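Local coordinates for protein 6-phospho-beta-d glycosidase (Streptococcus pyogenes, PDB 5FOO) that hydrolyses 6-phospho-beta-glucosides as a member of glycoside hydrolase family 1, and is here in complex with 6-phosphocyclophellitol, at residues F8-G12 and F453-A457; M333-K337 and V369-G373; R389-K394 and K447-W452. The protein carries 1 engineered substitution. All coordinates share one frame; numbering follows the deposited sequence.

All three contacts belong to one (beta/alpha)8 barrel. Contact 1 joins the first barrel strand, 9-13, to helix 448-459, near the chain's end, so its segments span almost the whole sequence. Contacts 2 and 3 both fall within that span, in that order. Contacts 1 and 3 share helix 448-459, their centres about 11 Å apart, and pack it against strand 9-13 and helix 387-405, over the seam where the first and eighth strands meet. Contact 2 lies about 15 Å from contact 3, centre to centre, and reaches it through V369, whose carbonyl meets the guanidinium of R389. It joins the segment carrying K337, which bonds the ligand's phosphate, to the loop after strand 362-367.

Contact 1: residues F8-G12 and F453-A457; sequences FWWGG and FKKVA
W10 lays its indole against V456 and A457 of helix 448-459, joining the first strand of the (beta/alpha)8 barrel to the helix that follows the eighth. Strand and helix run nearly antiparallel, at 159°, as expected where a helix returns along the outside of a barrel of parallel strands. Starting at F8, the chain supplies a backing for this packing: F8 CD2 lies over the indole face turned away from the helix, offset toward the rim. W9 points the other way, into the barrel interior, where its ring meets F411 and F363. W10 then faces outward, and chi1 of -62° sets CG anti to the carbonyl carbon, from where the indole turns a face to the helix. Over that face, A457 CA stands 3.7 Å from the centroid of the five-membered ring, almost on the ring normal. V456 CG1 covers the six-membered ring in a second CH-pi contact, its carbon 4.0 Å from that centroid. Alanine suits this place because its small side chain lets the helix backbone come down onto the ring, while the branched valine reaches the outer half. A457 CB also meets W10 CB at 3.7 Å. The indole's polar atom, NE1, is satisfied by N460 OD1, just beyond the helix, so this wide aromatic surface can be buried without losing a hydrogen bond. F453, one turn before A457, sends its ring obliquely to the indole, planes at 79°, with CE1 3.7 Å from W10 CE3. The same phenyl ring also reaches the backbone of G11: G11 N lies in the ring plane at its edge, and F453 CE2 comes to 3.7 Å from G11 O.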
loop_
_atom_site.group_PDB
_atom_site.type_symbol
_atom_site.label_atom_id
_atom_site.label_comp_id
_atom_site.label_asym_id
_atom_site.label_seq_id
_atom_site.Cartn_x
_atom_site.Cartn_y
_atom_site.Cartn_z
ATOM N N PHE A 8 0.087 11.063 17.810
ATOM C CA PHE A 8 -0.552 10.549 16.612
ATOM C C PHE A 8 0.199 10.999 15.362
ATOM O O PHE A 8 0.618 12.202 15.224
ATOM C CB PHE A 8 -2.003 11.020 16.579
ATOM C CG PHE A 8 -2.939 10.147 15.766
ATOM C CD1 PHE A 8 -3.357 8.898 16.241
ATOM C CD2 PHE A 8 -3.428 10.595 14.560
ATOM C CE1 PHE A 8 -4.285 8.127 15.535
ATOM C CE2 PHE A 8 -4.329 9.822 13.824
ATOM C CZ PHE A 8 -4.752 8.593 14.315
ATOM N N TRP A 9 0.362 10.062 14.444
ATOM C CA TRP A 9 1.049 10.378 13.187
ATOM C C TRP A 9 0.069 11.075 12.225
ATOM O O TRP A 9 -1.028 10.578 12.007
ATOM C CB TRP A 9 1.555 9.116 12.490
ATOM C CG TRP A 9 2.606 8.357 13.133
ATOM C CD1 TRP A 9 3.096 8.494 14.459
ATOM C CD2 TRP A 9 3.310 7.249 12.553
ATOM N NE1 TRP A 9 4.123 7.588 14.649
ATOM C CE2 TRP A 9 4.246 6.782 13.534
ATOM C CE3 TRP A 9 3.228 6.581 11.311
ATOM C CZ2 TRP A 9 5.140 5.705 13.281
ATOM C CZ3 TRP A 9 4.092 5.499 11.065
ATOM C CH2 TRP A 9 5.017 5.040 12.082
ATOM N N TRP A 10 0.510 12.200 11.648
ATOM C CA TRP A 10 -0.240 12.885 10.673
ATOM C C TRP A 10 0.655 13.150 9.487
ATOM O O TRP A 10 1.756 13.716 9.594
ATOM C CB TRP A 10 -0.745 14.199 11.183
ATOM C CG TRP A 10 -1.665 14.172 12.337
ATOM C CD1 TRP A 10 -1.384 14.636 13.614
ATOM C CD2 TRP A 10 -3.083 13.898 12.321
ATOM N NE1 TRP A 10 -2.506 14.527 14.384
ATOM C CE2 TRP A 10 -3.559 14.094 13.615
ATOM C CE3 TRP A 10 -3.959 13.400 11.364
ATOM C CZ2 TRP A 10 -4.885 13.844 13.965
ATOM C CZ3 TRP A 10 -5.255 13.176 11.719
ATOM C CH2 TRP A 10 -5.699 13.393 13.005
ATOM N N GLY A 11 0.173 12.763 8.321
ATOM C CA GLY A 11 0.948 13.000 7.105
ATOM C C GLY A 11 0.279 12.289 5.959
ATOM O O GLY A 11 -0.926 12.021 5.994
ATOM N N GLY A 12 1.054 11.987 4.944
ATOM C CA GLY A 12 0.512 11.261 3.837
ATOM C C GLY A 12 1.526 10.314 3.298
ATOM O O GLY A 12 2.668 10.294 3.746
ATOM N N PHE A 453 -6.192 20.104 6.446
ATOM C CA PHE A 453 -5.545 18.988 7.115
ATOM C C PHE A 453 -4.447 19.550 8.019
ATOM O O PHE A 453 -4.169 18.986 9.037
ATOM C CB PHE A 453 -4.950 18.005 6.093
ATOM C CG PHE A 453 -4.388 16.754 6.708
ATOM C CD1 PHE A 453 -5.215 15.886 7.371
ATOM C CD2 PHE A 453 -3.056 16.429 6.565
ATOM C CE1 PHE A 453 -4.718 14.717 7.940
ATOM C CE2 PHE A 453 -2.553 15.224 7.054
ATOM C CZ PHE A 453 -3.380 14.413 7.796
ATOM N N LYS A 454 -3.832 20.662 7.619
ATOM C CA LYS A 454 -2.848 21.373 8.438
ATOM C C LYS A 454 -3.376 21.698 9.825
ATOM O O LYS A 454 -2.689 21.484 10.825
ATOM C CB LYS A 454 -2.362 22.644 7.748
ATOM C CG LYS A 454 -1.343 23.465 8.548
ATOM C CD LYS A 454 -1.212 24.905 8.045
ATOM C CE LYS A 454 -0.265 25.687 8.956
ATOM N NZ LYS A 454 0.236 26.879 8.227
ATOM N N LYS A 455 -4.597 22.229 9.858
ATOM C CA LYS A 455 -5.301 22.515 11.068
ATOM C C LYS A 455 -5.523 21.290 11.937
ATOM O O LYS A 455 -5.282 21.320 13.141
ATOM C CB LYS A 455 -6.656 23.172 10.748
ATOM C CG LYS A 455 -7.290 23.802 11.979
ATOM C CD LYS A 455 -8.560 24.538 11.625
ATOM C CE LYS A 455 -9.188 25.121 12.887
ATOM N NZ LYS A 455 -10.253 26.118 12.555
ATOM N N VAL A 456 -6.079 20.245 11.344
ATOM C CA VAL A 456 -6.280 18.987 12.015
ATOM C C VAL A 456 -4.968 18.399 12.626
ATOM O O VAL A 456 -4.964 17.978 13.756
ATOM C CB VAL A 456 -6.896 17.931 11.069
ATOM C CG1 VAL A 456 -6.965 16.593 11.740
ATOM C CG2 VAL A 456 -8.292 18.357 10.597
ATOM N N ALA A 457 -3.898 18.370 11.860
ATOM C CA ALA A 457 -2.653 17.795 12.298
ATOM C C ALA A 457 -2.057 18.655 13.411
ATOM O O ALA A 457 -1.560 18.119 14.333
ATOM C CB ALA A 457 -1.671 17.749 11.165
#

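Contact 2: residues M333-K337 and V369-G373; sequences MNVDK and VGISG. With JAZ (6-phosphocyclophellitol), chain G.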
loop_
_atom_site.group_PDB
_atom_site.type_symbol
_atom_site.label_atom_id
_atom_site.label_comp_id
_atom_site.label_asym_id
_atom_site.label_seq_id
_atom_site.Cartn_x
_atom_site.Cartn_y
_atom_site.Cartn_z
ATOM N N MET A 333 -21.616 7.093 -3.857
ATOM C CA MET A 333 -20.619 6.792 -4.879
ATOM C C MET A 333 -19.810 8.035 -5.317
ATOM O O MET A 333 -20.270 9.212 -5.262
ATOM C CB MET A 333 -21.319 6.113 -6.065
ATOM C CG MET A 333 -20.383 5.361 -7.005
ATOM S SD MET A 333 -21.119 5.082 -8.647
ATOM C CE MET A 333 -21.616 6.727 -9.097
ATOM N N ASN A 334 -18.561 7.757 -5.681
ATOM C CA ASN A 334 -17.689 8.710 -6.335
ATOM C C ASN A 334 -17.827 8.400 -7.836
ATOM O O ASN A 334 -17.332 7.350 -8.335
ATOM C CB ASN A 334 -16.260 8.477 -5.866
ATOM C CG ASN A 334 -15.246 9.331 -6.583
ATOM O OD1 ASN A 334 -15.556 10.014 -7.567
ATOM N ND2 ASN A 334 -14.013 9.285 -6.103
ATOM N N VAL A 335 -18.502 9.288 -8.556
ATOM C CA VAL A 335 -18.823 9.008 -10.006
ATOM C C VAL A 335 -17.599 8.884 -10.892
ATOM O O VAL A 335 -17.534 7.933 -11.653
ATOM C CB VAL A 335 -19.826 10.046 -10.570
ATOM C CG1 VAL A 335 -20.013 9.937 -12.099
ATOM C CG2 VAL A 335 -21.176 9.902 -9.858
ATOM N N ASP A 336 -16.591 9.775 -10.761
ATOM C CA ASP A 336 -15.310 9.698 -11.583
ATOM C C ASP A 336 -14.614 8.357 -11.483
ATOM O O ASP A 336 -13.993 7.897 -12.406
ATOM C CB ASP A 336 -14.247 10.752 -11.190
ATOM C CG ASP A 336 -14.533 12.130 -11.736
ATOM O OD1 ASP A 336 -15.456 12.334 -12.582
ATOM O OD2 ASP A 336 -13.823 13.041 -11.262
ATOM N N LYS A 337 -14.699 7.744 -10.329
ATOM C CA LYS A 337 -13.946 6.564 -10.069
ATOM C C LYS A 337 -14.767 5.257 -10.150
ATOM O O LYS A 337 -14.195 4.172 -10.225
ATOM C CB LYS A 337 -13.350 6.810 -8.657
ATOM C CG LYS A 337 -12.196 5.947 -8.267
ATOM C CD LYS A 337 -10.898 6.144 -9.039
ATOM C CE LYS A 337 -10.159 4.854 -8.766
ATOM N NZ LYS A 337 -9.064 4.489 -9.688
ATOM N N VAL A 369 -9.226 10.127 -1.666
ATOM C CA VAL A 369 -10.239 10.148 -2.730
ATOM C C VAL A 369 -9.661 10.863 -3.961
ATOM O O VAL A 369 -9.034 11.936 -3.870
ATOM C CB VAL A 369 -11.575 10.816 -2.288
ATOM C CG1 VAL A 369 -11.415 12.288 -1.937
ATOM C CG2 VAL A 369 -12.624 10.641 -3.401
ATOM N N GLY A 370 -9.889 10.237 -5.108
ATOM C CA GLY A 370 -9.316 10.631 -6.372
ATOM C C GLY A 370 -10.416 11.130 -7.311
ATOM O O GLY A 370 -11.454 10.459 -7.432
ATOM N N ILE A 371 -10.167 12.259 -7.984
ATOM C CA ILE A 371 -11.167 12.982 -8.814
ATOM C C ILE A 371 -10.430 13.477 -10.037
ATOM O O ILE A 371 -9.270 13.873 -9.932
ATOM C CB ILE A 371 -11.724 14.178 -7.993
ATOM C CG1 ILE A 371 -12.566 13.645 -6.831
ATOM C CG2 ILE A 371 -12.539 15.199 -8.783
ATOM C CD1 ILE A 371 -13.741 12.805 -7.288
ATOM N N SER A 372 -11.067 13.425 -11.201
ATOM C CA SER A 372 -10.533 14.070 -12.425
ATOM C C SER A 372 -10.991 15.537 -12.591
ATOM O O SER A 372 -11.823 16.051 -11.841
ATOM C CB SER A 372 -10.908 13.247 -13.664
ATOM O OG SER A 372 -12.303 13.206 -13.773
ATOM N N GLY A 373 -10.388 16.226 -13.541
ATOM C CA GLY A 373 -10.835 17.557 -13.909
ATOM C C GLY A 373 -10.912 18.557 -12.764
ATOM O O GLY A 373 -11.873 19.379 -12.690
HETATM C C2 JAZ G . -2.673 3.985 -5.429
HETATM C C3 JAZ G . -1.666 3.535 -4.349
HETATM C C4 JAZ G . -2.197 2.323 -3.591
HETATM C C5 JAZ G . -3.542 2.591 -2.929
HETATM C C6 JAZ G . -4.527 3.148 -3.934
HETATM C C7 JAZ G . -3.967 4.342 -4.706
HETATM C C8 JAZ G . -5.012 4.993 -5.608
HETATM O O9 JAZ G . -5.394 4.024 -6.580
HETATM P P10 JAZ G . -5.841 4.516 -8.023
HETATM O O11 JAZ G . -6.105 3.250 -8.760
HETATM O O12 JAZ G . -4.896 5.500 -8.575
HETATM O O13 JAZ G . -7.071 5.285 -7.815
HETATM O O14 JAZ G . -4.963 2.102 -4.812
HETATM O O15 JAZ G . -2.211 5.164 -6.097
HETATM O O16 JAZ G . -0.485 3.175 -5.020
HETATM O O17 JAZ G . -1.249 1.901 -2.625
#
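The amide of N334 and the carboxylate of D336 are the two flat groups that reach from 333-337 to 369-373, and they are used differently. The amide works in its own plane: N334 ND2 donates to G370 O at 3.1 Å in a nearly straight bond (165°). Obliquely, on one and the same side of the amide plane, I371 CD1 approaches N334 OD1 to 3.3 Å and V369 CG2 approaches ND2, so aliphatic groups shelter the polar bond. The carboxylate is instead approached from above its plane, where S372 N gives a hydrogen bond of 2.8 Å to D336 OD2. A chi1 of 62° sets S372 OG between its backbone N and carbonyl carbon, near enough to N that both reach the same oxygen, and the hydroxyl adds a weak bond of 2.9 Å to OD2. Serine fits here because its short side chain lets backbone and hydroxyl serve one oxygen, and aspartate because it accepts both. K337 comes next in the chain, yet its bent side chain leads away from 369-373 to the phosphate of 6-phosphocyclophellitol, NZ lying 2.8 Å from O13 and making a weaker bond to O11. Y432 also hydrogen-bonds the ligand. Chemically, neutral and charged polar bonds tie the loop after strand 362-367 to the segment bearing K337, whose cationic amine would be expected to offset the phosphate charge and select for phosphorylated sugars.

Contact 3: residues R389-K394 and K447-W452; sequences RIQFLK and KASAYW
I390 is the main bump of this interface, and the indole of W452 is the surface it rests on. Its CG2 methyl sits over the five-membered ring, 3.7 Å from the centroid and only 3° off the normal, a well-centred CH-pi contact. The other branch runs forward: CG1 meets S449 CA at 3.6 Å, and CD1 rests against W452 CB (3.8 Å) and near the carbonyl O of A448. A branched isoleucine can thus fill the space between S449 and W452, one turn apart, while the small side chains of A448 and S449 let the helices draw close. In return W452 is the bump on helix 448-459. With CG anti to its backbone N (chi1 170°), the indole reaches across to helix 387-405, where its six-membered ring enters the hollow beside L393 and K394. W452 CZ3 touches L393 CB at 3.8 Å, and CZ2 packs equally close to K394 CB, the aliphatic root of a lysine whose amine extends onward.

At the start of both segments the apolar fit gives way to charge. R389 NH1 and K447 NZ stand 3.5 Å apart without bonding, brought together by E374, which forms a salt bridge to each through a different oxygen. D386 joins R389 NH1 to S449 OG, and D420 gives K447 a further acid. Running in broadly the same direction, 38° apart, these helices follow the seventh and eighth strands, the side-by-side arrangement typical of the outer layer of a (beta/alpha)8 barrel.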
loop_
_atom_site.group_PDB
_atom_site.type_symbol
_atom_site.label_atom_id
_atom_site.label_comp_id
_atom_site.label_asym_id
_atom_site.label_seq_id
_atom_site.Cartn_x
_atom_site.Cartn_y
_atom_site.Cartn_z
ATOM N N ARG A 389 -12.959 16.586 -1.023
ATOM C CA ARG A 389 -11.848 15.824 -0.392
ATOM C C ARG A 389 -11.800 16.048 1.148
ATOM O O ARG A 389 -11.660 15.119 1.941
ATOM C CB ARG A 389 -10.517 16.206 -1.041
ATOM C CG ARG A 389 -9.345 15.428 -0.461
ATOM C CD ARG A 389 -8.116 15.522 -1.318
ATOM N NE ARG A 389 -8.386 14.874 -2.578
ATOM C CZ ARG A 389 -8.510 15.484 -3.753
ATOM N NH1 ARG A 389 -8.367 16.820 -3.877
ATOM N NH2 ARG A 389 -8.798 14.721 -4.835
ATOM N N ILE A 390 -11.954 17.305 1.556
ATOM C CA ILE A 390 -12.165 17.671 2.973
ATOM C C ILE A 390 -13.278 16.865 3.609
ATOM O O ILE A 390 -13.064 16.172 4.629
ATOM C CB ILE A 390 -12.444 19.156 3.112
ATOM C CG1 ILE A 390 -11.162 19.920 2.715
ATOM C CG2 ILE A 390 -12.927 19.500 4.539
ATOM C CD1 ILE A 390 -11.306 21.442 2.680
ATOM N N GLN A 391 -14.444 16.872 2.970
ATOM C CA GLN A 391 -15.539 16.095 3.455
ATOM C C GLN A 391 -15.194 14.597 3.541
ATOM O O GLN A 391 -15.410 13.937 4.585
ATOM C CB GLN A 391 -16.738 16.292 2.548
ATOM C CG GLN A 391 -17.987 15.596 3.027
ATOM C CD GLN A 391 -18.463 16.221 4.337
ATOM O OE1 GLN A 391 -18.261 17.440 4.575
ATOM N NE2 GLN A 391 -19.056 15.395 5.214
ATOM N N PHE A 392 -14.682 14.017 2.460
ATOM C CA PHE A 392 -14.310 12.590 2.494
ATOM C C PHE A 392 -13.326 12.320 3.656
ATOM O O PHE A 392 -13.513 11.380 4.409
ATOM C CB PHE A 392 -13.711 12.182 1.125
ATOM C CG PHE A 392 -13.252 10.730 0.991
ATOM C CD1 PHE A 392 -12.008 10.316 1.469
ATOM C CD2 PHE A 392 -13.990 9.808 0.235
ATOM C CE1 PHE A 392 -11.565 8.999 1.270
ATOM C CE2 PHE A 392 -13.543 8.537 0.033
ATOM C CZ PHE A 392 -12.329 8.113 0.528
ATOM N N LEU A 393 -12.232 13.071 3.721
ATOM C CA LEU A 393 -11.207 12.816 4.789
ATOM C C LEU A 393 -11.837 12.963 6.175
ATOM O O LEU A 393 -11.694 12.097 7.021
ATOM C CB LEU A 393 -9.979 13.704 4.625
ATOM C CG LEU A 393 -9.186 13.492 3.307
ATOM C CD1 LEU A 393 -8.051 14.476 3.234
ATOM C CD2 LEU A 393 -8.684 12.086 3.054
ATOM N N LYS A 394 -12.630 14.012 6.342
ATOM C CA LYS A 394 -13.309 14.320 7.614
ATOM C C LYS A 394 -14.178 13.172 8.063
ATOM O O LYS A 394 -14.041 12.699 9.196
ATOM C CB LYS A 394 -14.127 15.616 7.478
ATOM C CG LYS A 394 -14.881 16.052 8.705
ATOM C CD LYS A 394 -14.991 17.573 8.774
ATOM C CE LYS A 394 -15.828 17.951 10.001
ATOM N NZ LYS A 394 -15.671 19.358 10.457
ATOM N N LYS A 447 -3.940 22.676 -2.244
ATOM C CA LYS A 447 -5.383 22.778 -2.438
ATOM C C LYS A 447 -5.985 23.168 -1.100
ATOM O O LYS A 447 -5.302 23.134 -0.038
ATOM C CB LYS A 447 -5.997 21.456 -2.941
ATOM C CG LYS A 447 -5.232 20.786 -4.049
ATOM C CD LYS A 447 -5.957 19.533 -4.568
ATOM C CE LYS A 447 -5.072 18.741 -5.525
ATOM N NZ LYS A 447 -5.465 17.322 -5.709
ATOM N N ALA A 448 -7.260 23.552 -1.124
ATOM C CA ALA A 448 -7.939 23.826 0.133
ATOM C C ALA A 448 -7.797 22.706 1.169
ATOM O O ALA A 448 -7.795 22.991 2.364
ATOM C CB ALA A 448 -9.404 24.091 -0.084
ATOM N N SER A 449 -7.741 21.452 0.736
ATOM C CA SER A 449 -7.693 20.363 1.706
ATOM C C SER A 449 -6.354 20.352 2.430
ATOM O O SER A 449 -6.301 19.911 3.554
ATOM C CB SER A 449 -7.956 19.002 1.084
ATOM O OG SER A 449 -7.009 18.807 0.106
ATOM N N ALA A 450 -5.303 20.880 1.822
ATOM C CA ALA A 450 -4.008 20.966 2.505
ATOM C C ALA A 450 -4.068 21.860 3.750
ATOM O O ALA A 450 -3.425 21.523 4.758
ATOM C CB ALA A 450 -2.935 21.479 1.563
ATOM N N TYR A 451 -4.779 23.003 3.655
ATOM C CA TYR A 451 -4.949 23.935 4.780
ATOM C C TYR A 451 -5.913 23.370 5.791
ATOM O O TYR A 451 -5.735 23.575 6.998
ATOM C CB TYR A 451 -5.336 25.367 4.327
ATOM C CG TYR A 451 -4.235 25.942 3.484
ATOM C CD1 TYR A 451 -2.989 26.299 4.053
ATOM C CD2 TYR A 451 -4.396 26.093 2.123
ATOM C CE1 TYR A 451 -1.956 26.785 3.269
ATOM C CE2 TYR A 451 -3.378 26.548 1.328
ATOM C CZ TYR A 451 -2.176 26.886 1.905
ATOM O OH TYR A 451 -1.213 27.341 1.091
ATOM N N TRP A 452 -6.896 22.608 5.358
ATOM C CA TRP A 452 -7.770 21.974 6.317
ATOM C C TRP A 452 -7.011 20.908 7.128
ATOM O O TRP A 452 -7.172 20.826 8.382
ATOM C CB TRP A 452 -9.005 21.390 5.681
ATOM C CG TRP A 452 -9.826 20.529 6.602
ATOM C CD1 TRP A 452 -10.855 20.913 7.440
ATOM C CD2 TRP A 452 -9.710 19.118 6.730
ATOM N NE1 TRP A 452 -11.333 19.811 8.119
ATOM C CE2 TRP A 452 -10.645 18.704 7.694
ATOM C CE3 TRP A 452 -8.860 18.156 6.138
ATOM C CZ2 TRP A 452 -10.774 17.372 8.069
ATOM C CZ3 TRP A 452 -8.988 16.837 6.513
ATOM C CH2 TRP A 452 -9.954 16.450 7.456
#